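Local coordinates for protein cyclase (Uncultured organism, PDB 5IBZ) that probably acts as an arylformamidase-like enzyme of the cyclase family and has a pocket that binds acetylphosphate in the crystal, at residues 165-170 and 180-185. Residues are numbered along the deposited sequence; the frame is centred on the assembly and turned at random.
Sequences VRFKGG and RADLEG
Asp182, on the first turn of helix 180-190, receives Lys168 in a salt bridge, NZ standing 2.8 Å from OD1. The ammonium comes from above the carboxylate plane, 43° out of it, and the two side chains cross at about a right angle. A bend at chi2 (-72°), followed by an extended end, brings the ammonium to the aspartate. Tyr176 OH, just ahead of the second segment, bonds both Lys168 NZ and Asp182 OD2, so each oxygen of the buried carboxylate has a partner, which should restrain its rotation; the nearby ammonium would be expected to stabilise its negative charge. The backbone of the same aspartate also serves the apolar half of the contact: its carbonyl O lies 3.8 Å from CE2 of Phe167, approaching the ring obliquely. One turn on, the carbonyl carbon of Gly185 lies over one face of that ring, 3.5 Å from Phe167 CE1. Phe167 reaches the helix because its CG is anti to the backbone N (chi1 174°), and Gly185 allows the close approach, since a CB there would clash with the ring as it stands, 2.7 Å from Phe167 CZ. An alanine in place of Phe167 would probably open a gap against Gly185 and the Asp182 carbonyl, leaving the contact to rest mainly on the salt bridge. The contact exemplifies a short helix ending against a longer one: Lys168 is the first residue to leave helical angles, and a Schellman motif with Gly169 as C-prime closes helix 164-167. Beyond it, Phe167 also touches Ala186 and Lys189 farther along helix 180-190, Leu183 packs on Trp236 of helix 233-239, and Arg166 rests on helix 286-295, while Val165 shares backbone hydrogen bonding with Arg203, the last residue of strand 199-203 in the large mixed sheet.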
ATOM      1  N   VAL B 165      35.861  -1.039   8.977  1.00  9.23           N
ATOM      2  CA  VAL B 165      36.039  -2.484   9.155  1.00  9.51           C
ATOM      3  C   VAL B 165      37.494  -2.870   8.845  1.00  9.83           C
ATOM      4  O   VAL B 165      38.156  -3.534   9.654  1.00 10.22           O
ATOM      5  CB  VAL B 165      35.031  -3.289   8.277  1.00  9.32           C
ATOM      6  CG1 VAL B 165      35.376  -4.758   8.235  1.00  9.65           C
ATOM      7  CG2 VAL B 165      33.600  -3.101   8.801  1.00 11.59           C
ATOM      8  N   ARG B 166      38.018  -2.447   7.703  1.00 10.05           N
ATOM      9  CA  ARG B 166      39.389  -2.835   7.349  1.00 10.07           C
ATOM     10  C   ARG B 166      40.421  -2.123   8.228  1.00 10.79           C
ATOM     11  O   ARG B 166      41.462  -2.693   8.549  1.00 10.73           O
ATOM     12  CB  ARG B 166      39.681  -2.563   5.865  1.00  9.94           C
ATOM     13  CG  ARG B 166      39.228  -3.693   4.954  1.00 11.41           C
ATOM     14  CD  ARG B 166      39.621  -3.467   3.491  1.00 12.56           C
ATOM     15  NE  ARG B 166      39.308  -4.650   2.686  1.00  9.99           N
ATOM     16  CZ  ARG B 166      38.106  -4.924   2.175  1.00  9.74           C
ATOM     17  NH1 ARG B 166      37.082  -4.075   2.351  1.00 10.61           N
ATOM     18  NH2 ARG B 166      37.924  -6.045   1.473  1.00 10.99           N
ATOM     19  N   PHE B 167      40.140  -0.879   8.602  1.00 10.12           N
ATOM     20  CA  PHE B 167      41.032  -0.156   9.499  1.00 11.54           C
ATOM     21  C   PHE B 167      41.199  -0.911  10.833  1.00 10.74           C
ATOM     22  O   PHE B 167      42.300  -0.936  11.409  1.00 13.75           O
ATOM     23  CB  PHE B 167      40.504   1.263   9.749  1.00 11.67           C
ATOM     24  CG  PHE B 167      41.304   2.029  10.774  1.00 12.46           C
ATOM     25  CD1 PHE B 167      42.614   2.371  10.516  1.00 15.00           C
ATOM     26  CD2 PHE B 167      40.734   2.418  11.976  1.00 13.00           C
ATOM     27  CE1 PHE B 167      43.352   3.071  11.448  1.00 15.22           C
ATOM     28  CE2 PHE B 167      41.485   3.107  12.922  1.00 15.23           C
ATOM     29  CZ  PHE B 167      42.779   3.441  12.636  1.00 14.62           C
ATOM     30  N   LYS B 168      40.117  -1.533  11.302  1.00 10.64           N
ATOM     31  CA  LYS B 168      40.121  -2.261  12.570  1.00 12.14           C
ATOM     32  C   LYS B 168      40.421  -3.757  12.387  1.00 11.61           C
ATOM     33  O   LYS B 168      40.190  -4.565  13.284  1.00 16.54           O
ATOM     34  CB  LYS B 168      38.786  -2.068  13.285  1.00 14.13           C
ATOM     35  CG  LYS B 168      38.500  -0.623  13.708  1.00 16.26           C
ATOM     36  CD  LYS B 168      39.378  -0.212  14.873  1.00 19.87           C
ATOM     37  CE  LYS B 168      38.961   1.107  15.458  1.00 24.00           C
ATOM     38  NZ  LYS B 168      39.747   1.394  16.709  1.00 23.12           N
ATOM     39  N   GLY B 169      40.974  -4.109  11.235  1.00 11.28           N
ATOM     40  CA  GLY B 169      41.540  -5.428  11.031  1.00 11.66           C
ATOM     41  C   GLY B 169      40.635  -6.428  10.352  1.00 11.78           C
ATOM     42  O   GLY B 169      40.963  -7.619  10.309  1.00 13.72           O
ATOM     43  N   GLY B 170      39.497  -5.967   9.839  1.00 11.85           N
ATOM     44  CA  GLY B 170      38.571  -6.826   9.108  1.00 13.37           C
ATOM     45  C   GLY B 170      37.250  -7.132   9.799  1.00 11.71           C
ATOM     46  O   GLY B 170      36.424  -7.880   9.276  1.00 13.17           O
ATOM     47  N   ARG B 180      35.983   9.779  16.346  1.00 10.47           N
ATOM     48  CA  ARG B 180      36.763  10.717  15.549  1.00 11.08           C
ATOM     49  C   ARG B 180      38.137  10.139  15.203  1.00 11.55           C
ATOM     50  O   ARG B 180      38.593  10.206  14.056  1.00 11.22           O
ATOM     51  CB  ARG B 180      36.947  12.039  16.304  1.00 11.47           C
ATOM     52  CG  ARG B 180      37.790  13.084  15.544  1.00 12.25           C
ATOM     53  CD  ARG B 180      38.192  14.246  16.458  1.00 12.51           C
ATOM     54  NE  ARG B 180      38.991  15.232  15.726  1.00 12.52           N
ATOM     55  CZ  ARG B 180      38.536  16.401  15.272  1.00 13.55           C
ATOM     56  NH1 ARG B 180      37.298  16.807  15.545  1.00 12.14           N
ATOM     57  NH2 ARG B 180      39.341  17.188  14.578  1.00 13.50           N
ATOM     58  N   ALA B 181      38.815   9.583  16.195  1.00 11.28           N
ATOM     59  CA  ALA B 181      40.151   9.057  15.984  1.00 13.54           C
ATOM     60  C   ALA B 181      40.131   7.892  14.991  1.00 14.00           C
ATOM     61  O   ALA B 181      41.035   7.752  14.181  1.00 15.15           O
ATOM     62  CB  ALA B 181      40.747   8.621  17.304  1.00 15.72           C
ATOM     63  N   ASP B 182      39.098   7.059  15.055  1.00 13.25           N
ATOM     64  CA  ASP B 182      38.951   5.964  14.086  1.00 13.12           C
ATOM     65  C   ASP B 182      38.796   6.498  12.668  1.00  9.93           C
ATOM     66  O   ASP B 182      39.421   6.008  11.709  1.00 11.92           O
ATOM     67  CB  ASP B 182      37.731   5.095  14.395  1.00 10.17           C
ATOM     68  CG  ASP B 182      37.827   4.350  15.684  1.00 14.44           C
ATOM     69  OD1 ASP B 182      38.958   4.065  16.164  1.00 14.58           O
ATOM     70  OD2 ASP B 182      36.733   3.989  16.188  1.00 12.80           O
ATOM     71  N   LEU B 183      37.936   7.501  12.510  1.00 10.35           N
ATOM     72  CA  LEU B 183      37.682   8.069  11.194  1.00 12.53           C
ATOM     73  C   LEU B 183      38.950   8.726  10.628  1.00 11.49           C
ATOM     74  O   LEU B 183      39.317   8.499   9.480  1.00 12.50           O
ATOM     75  CB  LEU B 183      36.530   9.069  11.268  1.00 10.91           C
ATOM     76  CG  LEU B 183      35.168   8.432  11.532  1.00 11.48           C
ATOM     77  CD1 LEU B 183      34.182   9.475  12.008  1.00 13.53           C
ATOM     78  CD2 LEU B 183      34.646   7.740  10.285  1.00 17.09           C
ATOM     79  N   GLU B 184      39.639   9.529  11.439  1.00 10.85           N
ATOM     80  CA  GLU B 184      40.877  10.169  10.974  1.00 13.34           C
ATOM     81  C   GLU B 184      41.981   9.145  10.709  1.00 12.82           C
ATOM     82  O   GLU B 184      42.758   9.280   9.754  1.00 14.68           O
ATOM     83  CB  GLU B 184      41.347  11.212  11.991  1.00 16.00           C
ATOM     84  CG  GLU B 184      40.358  12.331  12.130  1.00 16.01           C
ATOM     85  CD  GLU B 184      40.941  13.559  12.810  1.00 30.52           C
ATOM     86  OE1 GLU B 184      41.300  13.467  14.003  1.00 24.53           O
ATOM     87  OE2 GLU B 184      41.033  14.612  12.142  1.00 36.68           O
ATOM     88  N   GLY B 185      42.021   8.107  11.535  1.00 13.19           N
ATOM     89  CA  GLY B 185      43.039   7.080  11.422  1.00 15.56           C
ATOM     90  C   GLY B 185      42.855   6.271  10.160  1.00 13.88           C
ATOM     91  O   GLY B 185      43.828   5.925   9.480  1.00 15.51           O
TER